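Local coordinates for Lin2111 protein (Listeria innocua, PDB 3EDP) that is of unknown function but, as a GntR-family member with a UTRA domain, probably binds DNA as a transcription regulator, at residues L56-E59 / V64-N67; F112-E115 / K120-E123; A114-M119 / I219-E224; S127-Q132 / I191-L196; D141-P146 / I161-L166. All coordinates share one frame; numbering follows the deposited sequence.

Contact 1. Residues L56-E59 / V64-N67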
# COMPACT_ATOMS: atom_id res chain seq x y z
N LEU A 56 -40.62 -0.26 3.34
CA LEU A 56 -40.73 1.11 2.86
C LEU A 56 -39.43 1.88 3.10
O LEU A 56 -38.97 2.62 2.23
CB LEU A 56 -41.90 1.81 3.57
CG LEU A 56 -42.56 3.02 2.92
CD1 LEU A 56 -43.70 3.50 3.80
CD2 LEU A 56 -41.57 4.13 2.69
N LEU A 57 -38.84 1.71 4.28
CA LEU A 57 -37.59 2.39 4.60
C LEU A 57 -36.44 1.86 3.75
O LEU A 57 -35.59 2.63 3.29
CB LEU A 57 -37.28 2.25 6.09
CG LEU A 57 -38.36 2.88 6.97
CD1 LEU A 57 -38.14 2.53 8.43
CD2 LEU A 57 -38.39 4.38 6.77
N VAL A 58 -36.42 0.55 3.53
CA VAL A 58 -35.40 -0.06 2.68
C VAL A 58 -35.50 0.46 1.25
O VAL A 58 -34.49 0.81 0.63
CB VAL A 58 -35.51 -1.59 2.69
CG1 VAL A 58 -34.67 -2.21 1.54
CG2 VAL A 58 -35.08 -2.15 4.04
N GLU A 59 -36.73 0.52 0.74
CA GLU A 59 -36.99 1.01 -0.61
C GLU A 59 -36.53 2.45 -0.77
O GLU A 59 -36.02 2.84 -1.82
CB GLU A 59 -38.49 0.89 -0.93
CG GLU A 59 -38.90 1.53 -2.24
CD GLU A 59 -40.40 1.48 -2.46
OE1 GLU A 59 -41.12 0.87 -1.64
OE2 GLU A 59 -40.87 2.07 -3.46
N VAL A 64 -31.20 -0.84 6.01
CA VAL A 64 -30.92 -2.09 5.33
C VAL A 64 -31.04 -3.23 6.34
O VAL A 64 -30.72 -3.06 7.52
CB VAL A 64 -29.51 -2.08 4.68
CG1 VAL A 64 -28.46 -1.70 5.72
CG2 VAL A 64 -29.19 -3.42 4.03
N ARG A 65 -31.53 -4.37 5.89
CA ARG A 65 -31.66 -5.53 6.76
C ARG A 65 -30.37 -6.35 6.75
O ARG A 65 -29.71 -6.47 5.73
CB ARG A 65 -32.80 -6.43 6.30
CG ARG A 65 -34.21 -5.84 6.46
CD ARG A 65 -35.25 -6.91 6.14
NE ARG A 65 -36.58 -6.57 6.63
CZ ARG A 65 -37.55 -6.05 5.87
NH1 ARG A 65 -37.32 -5.82 4.58
NH2 ARG A 65 -38.73 -5.78 6.40
N LYS A 66 -30.02 -6.91 7.90
CA LYS A 66 -29.04 -7.98 7.92
C LYS A 66 -29.80 -9.29 8.02
O LYS A 66 -30.39 -9.58 9.06
CB LYS A 66 -28.05 -7.83 9.08
CG LYS A 66 -26.75 -8.60 8.86
CD LYS A 66 -27.01 -9.99 8.27
CE LYS A 66 -25.78 -10.57 7.59
NZ LYS A 66 -24.83 -11.18 8.56
N ASN A 67 -29.79 -10.06 6.94
CA ASN A 67 -30.47 -11.35 6.90
C ASN A 67 -30.76 -11.92 8.28
O ASN A 67 -29.91 -12.58 8.88
CB ASN A 67 -29.65 -12.34 6.07
CG ASN A 67 -30.46 -13.55 5.65
OD1 ASN A 67 -31.56 -13.78 6.15
ND2 ASN A 67 -29.91 -14.33 4.72

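Contact 2. Residues F112-E115 / K120-E123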
# COMPACT_ATOMS: atom_id res chain seq x y z
N PHE A 112 -19.04 -12.14 -5.52
CA PHE A 112 -17.68 -11.74 -5.83
C PHE A 112 -16.88 -11.31 -4.61
O PHE A 112 -15.76 -11.75 -4.41
CB PHE A 112 -17.68 -10.63 -6.89
CG PHE A 112 -16.30 -10.16 -7.26
CD1 PHE A 112 -15.46 -10.97 -8.00
CD2 PHE A 112 -15.85 -8.92 -6.86
CE1 PHE A 112 -14.19 -10.54 -8.34
CE2 PHE A 112 -14.59 -8.48 -7.20
CZ PHE A 112 -13.75 -9.29 -7.94
N TYR A 113 -17.47 -10.44 -3.78
CA TYR A 113 -16.78 -9.97 -2.57
C TYR A 113 -16.78 -11.01 -1.46
O TYR A 113 -15.80 -11.12 -0.72
CB TYR A 113 -17.39 -8.66 -2.06
CG TYR A 113 -17.15 -7.49 -2.98
CD1 TYR A 113 -15.88 -7.22 -3.48
CD2 TYR A 113 -18.18 -6.63 -3.33
CE1 TYR A 113 -15.66 -6.15 -4.32
CE2 TYR A 113 -17.97 -5.56 -4.16
CZ TYR A 113 -16.70 -5.32 -4.66
OH TYR A 113 -16.49 -4.24 -5.49
N ALA A 114 -17.87 -11.77 -1.34
CA ALA A 114 -17.96 -12.83 -0.33
C ALA A 114 -16.81 -13.81 -0.51
O ALA A 114 -16.24 -14.30 0.47
CB ALA A 114 -19.29 -13.54 -0.43
N GLU A 115 -16.48 -14.11 -1.76
CA GLU A 115 -15.41 -15.04 -2.07
C GLU A 115 -14.04 -14.47 -1.73
O GLU A 115 -13.16 -15.18 -1.23
CB GLU A 115 -15.48 -15.45 -3.55
CG GLU A 115 -14.20 -16.05 -4.10
CD GLU A 115 -13.27 -14.99 -4.66
OE1 GLU A 115 -13.77 -14.00 -5.24
OE2 GLU A 115 -12.03 -15.15 -4.52
N LYS A 120 -20.02 -14.53 4.03
CA LYS A 120 -21.30 -14.93 3.46
C LYS A 120 -21.85 -13.85 2.53
O LYS A 120 -21.84 -12.67 2.85
CB LYS A 120 -22.32 -15.24 4.57
CG LYS A 120 -21.89 -16.37 5.49
CD LYS A 120 -21.39 -17.57 4.69
CE LYS A 120 -21.10 -18.76 5.59
NZ LYS A 120 -22.34 -19.31 6.21
N GLU A 121 -22.34 -14.29 1.37
CA GLU A 121 -22.80 -13.39 0.31
C GLU A 121 -23.85 -12.38 0.76
O GLU A 121 -23.98 -11.30 0.18
CB GLU A 121 -23.31 -14.20 -0.89
CG GLU A 121 -24.27 -15.33 -0.52
CD GLU A 121 -23.57 -16.52 0.12
OE1 GLU A 121 -22.33 -16.64 -0.03
OE2 GLU A 121 -24.25 -17.34 0.78
N ASN A 122 -24.60 -12.73 1.81
CA ASN A 122 -25.68 -11.89 2.31
C ASN A 122 -25.25 -10.98 3.45
O ASN A 122 -26.03 -10.16 3.93
CB ASN A 122 -26.86 -12.75 2.75
CG ASN A 122 -26.45 -13.80 3.77
OD1 ASN A 122 -25.61 -14.65 3.50
ND2 ASN A 122 -27.05 -13.73 4.96
N GLU A 123 -24.01 -11.13 3.90
CA GLU A 123 -23.48 -10.26 4.94
C GLU A 123 -23.12 -8.90 4.35
O GLU A 123 -22.92 -8.77 3.15
CB GLU A 123 -22.28 -10.92 5.63
CG GLU A 123 -22.68 -12.16 6.43
CD GLU A 123 -21.49 -12.89 7.03
OE1 GLU A 123 -21.59 -13.31 8.20
OE2 GLU A 123 -20.46 -13.04 6.33

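Contact 3. Residues A114-M119 / I219-E224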
# COMPACT_ATOMS: atom_id res chain seq x y z
N ALA A 114 -17.87 -11.77 -1.34
CA ALA A 114 -17.96 -12.83 -0.33
C ALA A 114 -16.81 -13.81 -0.51
O ALA A 114 -16.24 -14.30 0.47
CB ALA A 114 -19.29 -13.54 -0.43
N GLU A 115 -16.48 -14.11 -1.76
CA GLU A 115 -15.41 -15.04 -2.07
C GLU A 115 -14.04 -14.47 -1.73
O GLU A 115 -13.16 -15.18 -1.23
CB GLU A 115 -15.48 -15.45 -3.55
CG GLU A 115 -14.20 -16.05 -4.10
CD GLU A 115 -13.27 -14.99 -4.66
OE1 GLU A 115 -13.77 -14.00 -5.24
OE2 GLU A 115 -12.03 -15.15 -4.52
N ILE A 116 -13.85 -13.18 -1.99
CA ILE A 116 -12.59 -12.51 -1.64
C ILE A 116 -12.38 -12.40 -0.13
O ILE A 116 -11.29 -12.69 0.37
CB ILE A 116 -12.51 -11.10 -2.26
CG1 ILE A 116 -12.38 -11.20 -3.78
CG2 ILE A 116 -11.34 -10.33 -1.66
CD1 ILE A 116 -12.59 -9.89 -4.50
N PHE A 117 -13.41 -11.99 0.59
CA PHE A 117 -13.31 -11.83 2.04
C PHE A 117 -13.47 -13.16 2.75
O PHE A 117 -13.19 -13.27 3.95
CB PHE A 117 -14.36 -10.84 2.56
CG PHE A 117 -14.05 -9.41 2.25
CD1 PHE A 117 -13.02 -8.75 2.90
CD2 PHE A 117 -14.79 -8.71 1.30
CE1 PHE A 117 -12.73 -7.43 2.62
CE2 PHE A 117 -14.50 -7.39 1.02
CZ PHE A 117 -13.47 -6.75 1.67
N GLY A 118 -13.92 -14.17 2.02
CA GLY A 118 -14.27 -15.44 2.63
C GLY A 118 -15.39 -15.25 3.63
O GLY A 118 -15.31 -15.73 4.76
N MSE A 119 -16.43 -14.53 3.21
CA MSE A 119 -17.60 -14.27 4.06
C MSE A 119 -18.88 -14.73 3.37
O MSE A 119 -18.85 -15.26 2.26
CB MSE A 119 -17.68 -12.78 4.41
CG MSE A 119 -18.00 -11.87 3.24
SE MSE A 119 -17.76 -9.96 3.61
CE MSE A 119 -19.16 -9.73 4.94
N ILE A 219 -10.83 -3.90 0.69
CA ILE A 219 -10.48 -3.89 -0.72
C ILE A 219 -10.58 -2.47 -1.25
O ILE A 219 -11.53 -1.75 -0.93
CB ILE A 219 -11.43 -4.76 -1.55
CG1 ILE A 219 -11.37 -6.21 -1.10
CG2 ILE A 219 -11.09 -4.64 -3.03
CD1 ILE A 219 -12.47 -7.06 -1.69
N GLN A 220 -9.62 -2.09 -2.09
CA GLN A 220 -9.66 -0.80 -2.77
C GLN A 220 -9.38 -0.96 -4.26
O GLN A 220 -8.51 -1.73 -4.66
CB GLN A 220 -8.63 0.14 -2.18
CG GLN A 220 -8.60 1.53 -2.82
CD GLN A 220 -7.63 2.46 -2.09
OE1 GLN A 220 -6.74 1.99 -1.37
NE2 GLN A 220 -7.81 3.76 -2.24
N TYR A 221 -10.15 -0.25 -5.08
CA TYR A 221 -9.90 -0.19 -6.51
C TYR A 221 -9.64 1.26 -6.83
O TYR A 221 -10.43 2.13 -6.49
CB TYR A 221 -11.09 -0.70 -7.32
CG TYR A 221 -11.47 -2.12 -7.02
CD1 TYR A 221 -10.66 -3.18 -7.43
CD2 TYR A 221 -12.63 -2.42 -6.31
CE1 TYR A 221 -11.00 -4.49 -7.15
CE2 TYR A 221 -12.98 -3.73 -6.04
CZ TYR A 221 -12.17 -4.76 -6.46
OH TYR A 221 -12.51 -6.06 -6.19
N HIS A 222 -8.51 1.53 -7.47
CA HIS A 222 -8.13 2.88 -7.85
C HIS A 222 -7.96 2.93 -9.36
O HIS A 222 -7.33 2.05 -9.95
CB HIS A 222 -6.84 3.28 -7.13
CG HIS A 222 -6.25 4.57 -7.62
ND1 HIS A 222 -6.74 5.80 -7.23
CD2 HIS A 222 -5.22 4.82 -8.46
CE1 HIS A 222 -6.03 6.75 -7.82
NE2 HIS A 222 -5.10 6.18 -8.56
N TYR A 223 -8.53 3.95 -9.99
CA TYR A 223 -8.52 4.05 -11.45
C TYR A 223 -7.87 5.36 -11.89
O TYR A 223 -8.16 6.42 -11.32
CB TYR A 223 -9.94 4.02 -12.01
CG TYR A 223 -10.73 2.77 -11.69
CD1 TYR A 223 -10.75 1.70 -12.57
CD2 TYR A 223 -11.45 2.67 -10.51
CE1 TYR A 223 -11.48 0.56 -12.28
CE2 TYR A 223 -12.18 1.53 -10.21
CZ TYR A 223 -12.19 0.48 -11.10
OH TYR A 223 -12.91 -0.65 -10.82
N GLU A 224 -7.02 5.28 -12.91
CA GLU A 224 -6.39 6.46 -13.48
C GLU A 224 -6.37 6.36 -15.00
O GLU A 224 -6.19 5.28 -15.56
CB GLU A 224 -4.94 6.60 -13.01
CG GLU A 224 -4.76 6.94 -11.55
CD GLU A 224 -3.29 7.04 -11.15
OE1 GLU A 224 -2.40 7.00 -12.04
OE2 GLU A 224 -3.01 7.16 -9.94

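Contact 4. Residues S127-Q132 / I191-L196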
# COMPACT_ATOMS: atom_id res chain seq x y z
N SER A 127 -19.67 0.46 1.13
CA SER A 127 -19.14 0.78 -0.17
C SER A 127 -18.94 2.28 -0.23
O SER A 127 -19.89 3.04 -0.03
CB SER A 127 -20.10 0.33 -1.27
OG SER A 127 -19.57 0.64 -2.55
N ILE A 128 -17.71 2.70 -0.46
CA ILE A 128 -17.39 4.12 -0.54
C ILE A 128 -16.81 4.42 -1.90
O ILE A 128 -15.95 3.69 -2.40
CB ILE A 128 -16.38 4.52 0.55
CG1 ILE A 128 -16.97 4.29 1.94
CG2 ILE A 128 -15.97 5.98 0.39
CD1 ILE A 128 -15.97 4.37 3.07
N LYS A 129 -17.30 5.48 -2.53
CA LYS A 129 -16.75 5.91 -3.79
C LYS A 129 -16.33 7.37 -3.68
O LYS A 129 -17.11 8.21 -3.22
CB LYS A 129 -17.79 5.75 -4.90
CG LYS A 129 -17.22 5.94 -6.31
CD LYS A 129 -18.32 5.86 -7.36
CE LYS A 129 -19.32 4.75 -7.04
NZ LYS A 129 -18.67 3.42 -6.85
N PHE A 130 -15.09 7.66 -4.06
CA PHE A 130 -14.64 9.05 -4.13
C PHE A 130 -13.76 9.38 -5.34
O PHE A 130 -13.19 8.50 -5.98
CB PHE A 130 -13.96 9.49 -2.82
CG PHE A 130 -12.66 8.79 -2.53
CD1 PHE A 130 -11.47 9.26 -3.07
CD2 PHE A 130 -12.62 7.69 -1.69
CE1 PHE A 130 -10.27 8.63 -2.79
CE2 PHE A 130 -11.42 7.06 -1.40
CZ PHE A 130 -10.25 7.53 -1.95
N VAL A 131 -13.68 10.67 -5.63
CA VAL A 131 -13.02 11.16 -6.83
C VAL A 131 -12.04 12.24 -6.40
O VAL A 131 -12.24 12.92 -5.40
CB VAL A 131 -14.04 11.74 -7.83
CG1 VAL A 131 -13.39 12.78 -8.73
CG2 VAL A 131 -14.69 10.63 -8.66
N GLN A 132 -10.96 12.38 -7.16
CA GLN A 132 -9.88 13.27 -6.78
C GLN A 132 -9.29 13.86 -8.05
O GLN A 132 -8.98 13.12 -8.99
CB GLN A 132 -8.83 12.47 -6.03
CG GLN A 132 -7.83 13.27 -5.24
CD GLN A 132 -6.90 12.37 -4.46
OE1 GLN A 132 -7.05 11.14 -4.48
NE2 GLN A 132 -5.93 12.96 -3.78
N ILE A 191 -16.36 6.72 -17.29
CA ILE A 191 -16.95 7.72 -18.17
C ILE A 191 -17.47 8.89 -17.35
O ILE A 191 -17.03 10.03 -17.50
CB ILE A 191 -18.12 7.15 -18.99
CG1 ILE A 191 -17.64 5.98 -19.86
CG2 ILE A 191 -18.75 8.23 -19.86
CD1 ILE A 191 -16.49 6.34 -20.75
N LYS A 192 -18.41 8.60 -16.45
CA LYS A 192 -19.10 9.64 -15.70
C LYS A 192 -18.20 10.36 -14.71
O LYS A 192 -18.25 11.58 -14.59
CB LYS A 192 -20.32 9.06 -14.98
CG LYS A 192 -20.00 7.99 -13.95
CD LYS A 192 -21.26 7.36 -13.38
CE LYS A 192 -20.92 6.28 -12.36
NZ LYS A 192 -22.13 5.54 -11.89
N ASN A 193 -17.37 9.61 -13.99
CA ASN A 193 -16.63 10.17 -12.87
C ASN A 193 -15.27 10.75 -13.22
O ASN A 193 -14.76 11.63 -12.51
CB ASN A 193 -16.50 9.14 -11.75
CG ASN A 193 -17.78 8.99 -10.96
OD1 ASN A 193 -18.37 7.91 -10.90
ND2 ASN A 193 -18.22 10.08 -10.34
N MSE A 194 -14.67 10.27 -14.31
CA MSE A 194 -13.32 10.69 -14.68
C MSE A 194 -13.33 11.41 -16.01
O MSE A 194 -12.29 11.84 -16.51
CB MSE A 194 -12.39 9.47 -14.76
CG MSE A 194 -12.22 8.74 -13.44
SE MSE A 194 -11.41 6.99 -13.68
CE MSE A 194 -9.63 7.54 -14.30
N HIS A 195 -14.52 11.53 -16.58
CA HIS A 195 -14.72 12.26 -17.82
C HIS A 195 -13.85 11.69 -18.94
O HIS A 195 -13.05 12.39 -19.56
CB HIS A 195 -14.45 13.75 -17.61
CG HIS A 195 -15.33 14.36 -16.56
ND1 HIS A 195 -14.96 14.45 -15.23
CD2 HIS A 195 -16.58 14.88 -16.63
CE1 HIS A 195 -15.93 15.02 -14.54
NE2 HIS A 195 -16.92 15.29 -15.37
N LEU A 196 -14.03 10.39 -19.17
CA LEU A 196 -13.36 9.69 -20.24
C LEU A 196 -14.39 9.26 -21.28
O LEU A 196 -15.59 9.31 -21.02
CB LEU A 196 -12.60 8.47 -19.69
CG LEU A 196 -11.44 8.78 -18.74
CD1 LEU A 196 -10.72 7.49 -18.33
CD2 LEU A 196 -10.45 9.75 -19.39

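Contact 5. Residues D141-P146 / I161-L166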
# COMPACT_ATOMS: atom_id res chain seq x y z
N ASP A 141 -11.77 6.27 -6.85
CA ASP A 141 -11.48 5.22 -5.89
C ASP A 141 -12.75 4.57 -5.39
O ASP A 141 -13.76 5.24 -5.16
CB ASP A 141 -10.69 5.75 -4.69
CG ASP A 141 -9.21 5.86 -4.99
OD1 ASP A 141 -8.43 5.05 -4.44
OD2 ASP A 141 -8.82 6.74 -5.79
N ARG A 142 -12.71 3.25 -5.25
CA ARG A 142 -13.79 2.53 -4.61
C ARG A 142 -13.22 1.66 -3.50
O ARG A 142 -12.25 0.92 -3.71
CB ARG A 142 -14.59 1.71 -5.62
CG ARG A 142 -15.32 0.52 -5.02
CD ARG A 142 -16.76 0.41 -5.53
NE ARG A 142 -16.94 0.93 -6.89
CZ ARG A 142 -16.40 0.39 -7.98
NH1 ARG A 142 -15.62 -0.68 -7.89
NH2 ARG A 142 -16.62 0.94 -9.17
N LEU A 143 -13.80 1.79 -2.31
CA LEU A 143 -13.40 1.04 -1.12
C LEU A 143 -14.54 0.15 -0.64
O LEU A 143 -15.71 0.56 -0.61
CB LEU A 143 -13.08 2.01 0.01
CG LEU A 143 -11.69 2.58 0.23
CD1 LEU A 143 -11.31 3.51 -0.90
CD2 LEU A 143 -11.65 3.29 1.57
N ILE A 144 -14.19 -1.06 -0.24
CA ILE A 144 -15.14 -2.00 0.32
C ILE A 144 -14.64 -2.44 1.70
O ILE A 144 -13.54 -2.97 1.82
CB ILE A 144 -15.31 -3.23 -0.59
CG1 ILE A 144 -15.67 -2.80 -2.01
CG2 ILE A 144 -16.37 -4.17 -0.01
CD1 ILE A 144 -17.07 -2.21 -2.16
N LEU A 145 -15.45 -2.20 2.73
CA LEU A 145 -15.11 -2.55 4.11
C LEU A 145 -16.27 -3.34 4.73
O LEU A 145 -17.35 -2.80 4.91
CB LEU A 145 -14.91 -1.29 4.95
CG LEU A 145 -13.89 -0.23 4.51
CD1 LEU A 145 -13.93 0.97 5.46
CD2 LEU A 145 -12.51 -0.82 4.50
N PRO A 146 -16.04 -4.61 5.07
CA PRO A 146 -17.11 -5.40 5.70
C PRO A 146 -17.54 -4.82 7.04
O PRO A 146 -16.70 -4.45 7.87
CB PRO A 146 -16.48 -6.78 5.89
CG PRO A 146 -15.34 -6.82 4.90
CD PRO A 146 -14.83 -5.41 4.85
N ILE A 161 -8.93 10.84 4.25
CA ILE A 161 -7.69 11.58 4.01
C ILE A 161 -6.53 10.58 3.83
O ILE A 161 -5.72 10.71 2.92
CB ILE A 161 -7.36 12.51 5.21
CG1 ILE A 161 -8.47 13.55 5.39
CG2 ILE A 161 -6.00 13.18 5.02
CD1 ILE A 161 -8.81 14.31 4.11
N ASN A 162 -6.48 9.58 4.70
CA ASN A 162 -5.43 8.57 4.67
C ASN A 162 -6.05 7.17 4.70
O ASN A 162 -6.57 6.72 5.73
CB ASN A 162 -4.50 8.77 5.87
CG ASN A 162 -3.28 7.82 5.85
OD1 ASN A 162 -2.33 8.00 6.61
ND2 ASN A 162 -3.31 6.82 4.99
N ILE A 163 -5.98 6.48 3.56
CA ILE A 163 -6.66 5.20 3.41
C ILE A 163 -6.08 4.12 4.33
O ILE A 163 -6.82 3.26 4.84
CB ILE A 163 -6.60 4.69 1.95
CG1 ILE A 163 -7.13 5.77 1.00
CG2 ILE A 163 -7.41 3.40 1.79
CD1 ILE A 163 -8.57 6.21 1.32
N ILE A 164 -4.77 4.16 4.55
CA ILE A 164 -4.13 3.18 5.42
C ILE A 164 -4.63 3.37 6.83
O ILE A 164 -4.97 2.41 7.53
CB ILE A 164 -2.59 3.32 5.40
CG1 ILE A 164 -2.04 2.96 4.03
CG2 ILE A 164 -1.96 2.44 6.45
CD1 ILE A 164 -0.55 3.08 3.96
N GLU A 165 -4.70 4.63 7.26
CA GLU A 165 -5.26 4.92 8.57
C GLU A 165 -6.69 4.38 8.68
O GLU A 165 -7.04 3.72 9.65
CB GLU A 165 -5.20 6.41 8.88
CG GLU A 165 -5.85 6.78 10.21
CD GLU A 165 -5.37 8.12 10.74
OE1 GLU A 165 -5.69 8.46 11.89
OE2 GLU A 165 -4.66 8.83 10.00
N LEU A 166 -7.50 4.63 7.65
CA LEU A 166 -8.90 4.18 7.67
C LEU A 166 -8.99 2.65 7.74
O LEU A 166 -9.75 2.10 8.54
CB LEU A 166 -9.66 4.69 6.44
CG LEU A 166 -11.10 4.18 6.30
CD1 LEU A 166 -11.93 4.64 7.47
CD2 LEU A 166 -11.74 4.64 4.99

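Contact 1. Residues L56-E59 / V64-N67
The guanidinium of Arg65 is met by Val58, whose CG2 methyl approaches it obliquely, 4.3 Å from Arg65 NH1. All three guanidinium nitrogens have polar partners beyond the two segments. NE forms a salt bridge with Glu36 OE2, NH1 forms another with Asp55 OD1, and NH2 is hydrogen-bonded to the carbonyl O of Arg51. Together these bonds fix the rotation of the group against helix 47-59. The same Val58 methyl also leans on the strand backbone, with Val58 CG2 4.4 Å from Val64 CA. Val58 presents it because CG1 takes the place anti to the backbone N (chi1 166°), leaving CG2 beside that N. This is the seam of a winged helix of the GntR type: helix 47-59 follows helix 36-42 in the helix-turn-helix, and strands 63-66 and 70-73 form the wing, where the backbone of Val64 pairs with Tyr72. The Val64 side chain itself turns away from the helix and packs on Tyr72 and Gln74. Arg65 leaves the strand to one side, and its chain, extended as far as NE, brings the charged end back to the helix. Val58 alone supplies the helix's side of the contact, and its side chain touches Val63 of the same wing strand as well.

Contact 2. Residues F112-E115 / K120-E123
Van der Waals packing joins the two segments through Ala114, whose methyl is pressed against the backbone where the loop begins to turn. Ala114 CB lies 3.6 Å from Glu121 CA and equally close to Glu121 N. The same Ala114 CB stands 3.9 Å from Lys120 C. The two beta carbons, Ala114 CB and Glu121 CB, are 4.1 Å apart. The small side chain lets the loop pass close to the helix, Ala114 and Glu121 being the nearest pair of residues, and no hydrogen bond crosses the contact.

Polar bonds act inside the loop instead. Lys120 to Glu123 form a type I beta turn, closed by Glu123 N to Lys120 O at 2.9 Å. A second bond returns across it: Lys120 N donates to Glu123 OE2 at 2.8 Å, with an N-H...O angle of 159°. The donor comes from above the carboxylate plane, 44° out of it. The two bonds link the same pair of residues in opposite senses and hold the ends of the turn together.

Charge ties the loop to the start of the helix. Glu121 has its CG between the backbone N and the carbonyl carbon (chi1 48°), the chain bends again at the next bond, and OE1 makes a salt bridge with Lys111.

Within the UTRA domain, backbone bonds between Glu121 and Gly110 and between Glu123 and Ala109 tie the loop to the start of helix 110-117, just before strand 124-134, while Tyr113, on the same helix, packs on Ile219 and Tyr221 of strand 215-225.

Contact 3. Residues A114-M119 / I219-E224
Ile219 carries this contact on the strand side, and further along its strand the ring of His222 is gripped at both nitrogens. His222 NE2 donates to Glu224 OE2 at 2.7 Å, a nearly straight bond (165°) that lies in the imidazole plane and reaches the carboxylate on its anti side. The other nitrogen, His222 ND1, is bonded to Asp141 OD2, which fixes the ring's rotation.

On the face turned to helix 110-117 the chemistry is apolar. Ile219 keeps its CG1 anti to the carbonyl carbon (chi1 -62°), and the extended next bond carries CD1 outward to the helix. There Ile219 CD1 meets Ile116 CG2 at 3.5 Å, tighter than usual for two carbons, and Phe117 CE2 at 3.4 Å. One bond nearer the strand, Ile219 CG1 lies 3.5 Å from Phe117 CZ; the isoleucine passes the ring askew. Tyr221 comes from the opposite direction to Ile116, with Tyr221 OH 4.2 Å from Ile116 CD1.

The helix ends just here in the bond pattern of a Schellman motif: Met119 N to Ala114 O at 2.8 Å, a weak inner bond from Gly118 N to Glu115 O, and positive phi at the glycine. In the UTRA domain this packs helix 110-117 on the six-stranded antiparallel sheet. No hydrogen bond crosses from helix to strand, and their join probably rests on close apolar fit.

Contact 4. Residues S127-Q132 / I191-L196
Val131 turns CG2 anti to its carbonyl carbon, with CG1 anti to the backbone N (chi1 155°), which leaves CG2 facing CB and ND2 of Asn193, whose own CG lies anti to its carbonyl carbon (chi1 -77°). The contact packs the C-terminal part of helix 188-194 on strand 124-134, part of the antiparallel sheet of the UTRA domain. Val131 CG2 touches both the stem and the end of the asparagine, at 3.9 Å from Asn193 CB and likewise from Asn193 ND2, the two side chains crossing at a slant.

Lys129 lies beside it on the same face of the strand. Its chain starts straight out and then bends twice near its end, passing Asn193 at about a right angle, with Lys129 CD 4.1 Å from Asn193 OD1. That approach is only a van der Waals one. The bends turn the ammonium away from the asparagine, to a salt bridge with Glu189 OE1, an oxygen that Arg142 NH2 also engages. Lys192 NZ adds a long, weak pairing to the other carboxylate oxygen and stands 6.5 Å from Lys129 NZ. Glu189 is thus the anion about which these cations gather, and its field would be expected to ease their closeness.

After the helix the chain leaves helical geometry at His195, where phi turns positive. On the strand side the second methyl also takes part: Val131 CG1 lies 4.2 Å from Asn193 O.

Contact 5. Residues D141-P146 / I161-L166
Helix 163-167 packs on the central antiparallel sheet of the UTRA domain, and this contact sets its first turn against strand 137-146. Leu143 and Leu145 point to it, while Ile144 and Pro146 between and after them face helix 110-117 on the other side of the sheet. Leu143 CD2 is the methyl at the centre: it meets Leu166 CD2 at 3.7 Å and Ile163 CG2 at 4.2 Å. Leu166 CD2 is shared in turn, since Leu145 CD1 comes within 4.3 Å of it. Leu166 leaves the helix with CG anti to the backbone N (chi1 175°), which carries its methyls out to the strand, and its side chain runs oblique to that of Leu143.

The helix begins at Asn162, which holds the N-cap position, and Leu166 N bonds back to Asn162 O at 3.0 Å. Its outer side belongs to the dimer: Ile164 packs on Leu177 of the second subunit, and Asn162 and Glu165 on Phe175 of that subunit.

Branched aliphatic groups alone make the join, with no polar bond across it. Such a contact sets no strict direction of approach, and within it placement probably depends on how the methyls fit.

Overall arrangement
Contacts 4 and 5 are buried, contacts 2 and 3 partly so, and contact 1 lies at the surface in the GntR-type winged helix, with the other four in the UTRA domain. Contacts 3, 4 and 5 all seat a helix on one antiparallel sheet, using strands 215-225, 124-134 and 137-146. Contact 3 and contact 5 join through backbone pairing and His222 with Asp141; contact 4 and contact 5 through paired backbones. Contact 2 shares helix 110-117 with contact 3. Contact 1 touches contact 2, where Lys66 packs on Glu123. Chemistry follows place: methyl and ring packing in contact 3, methyls alone in contact 5, a mixed aliphatic and amide meeting in contact 4, and charged groups flanking the thin contacts 1 and 2.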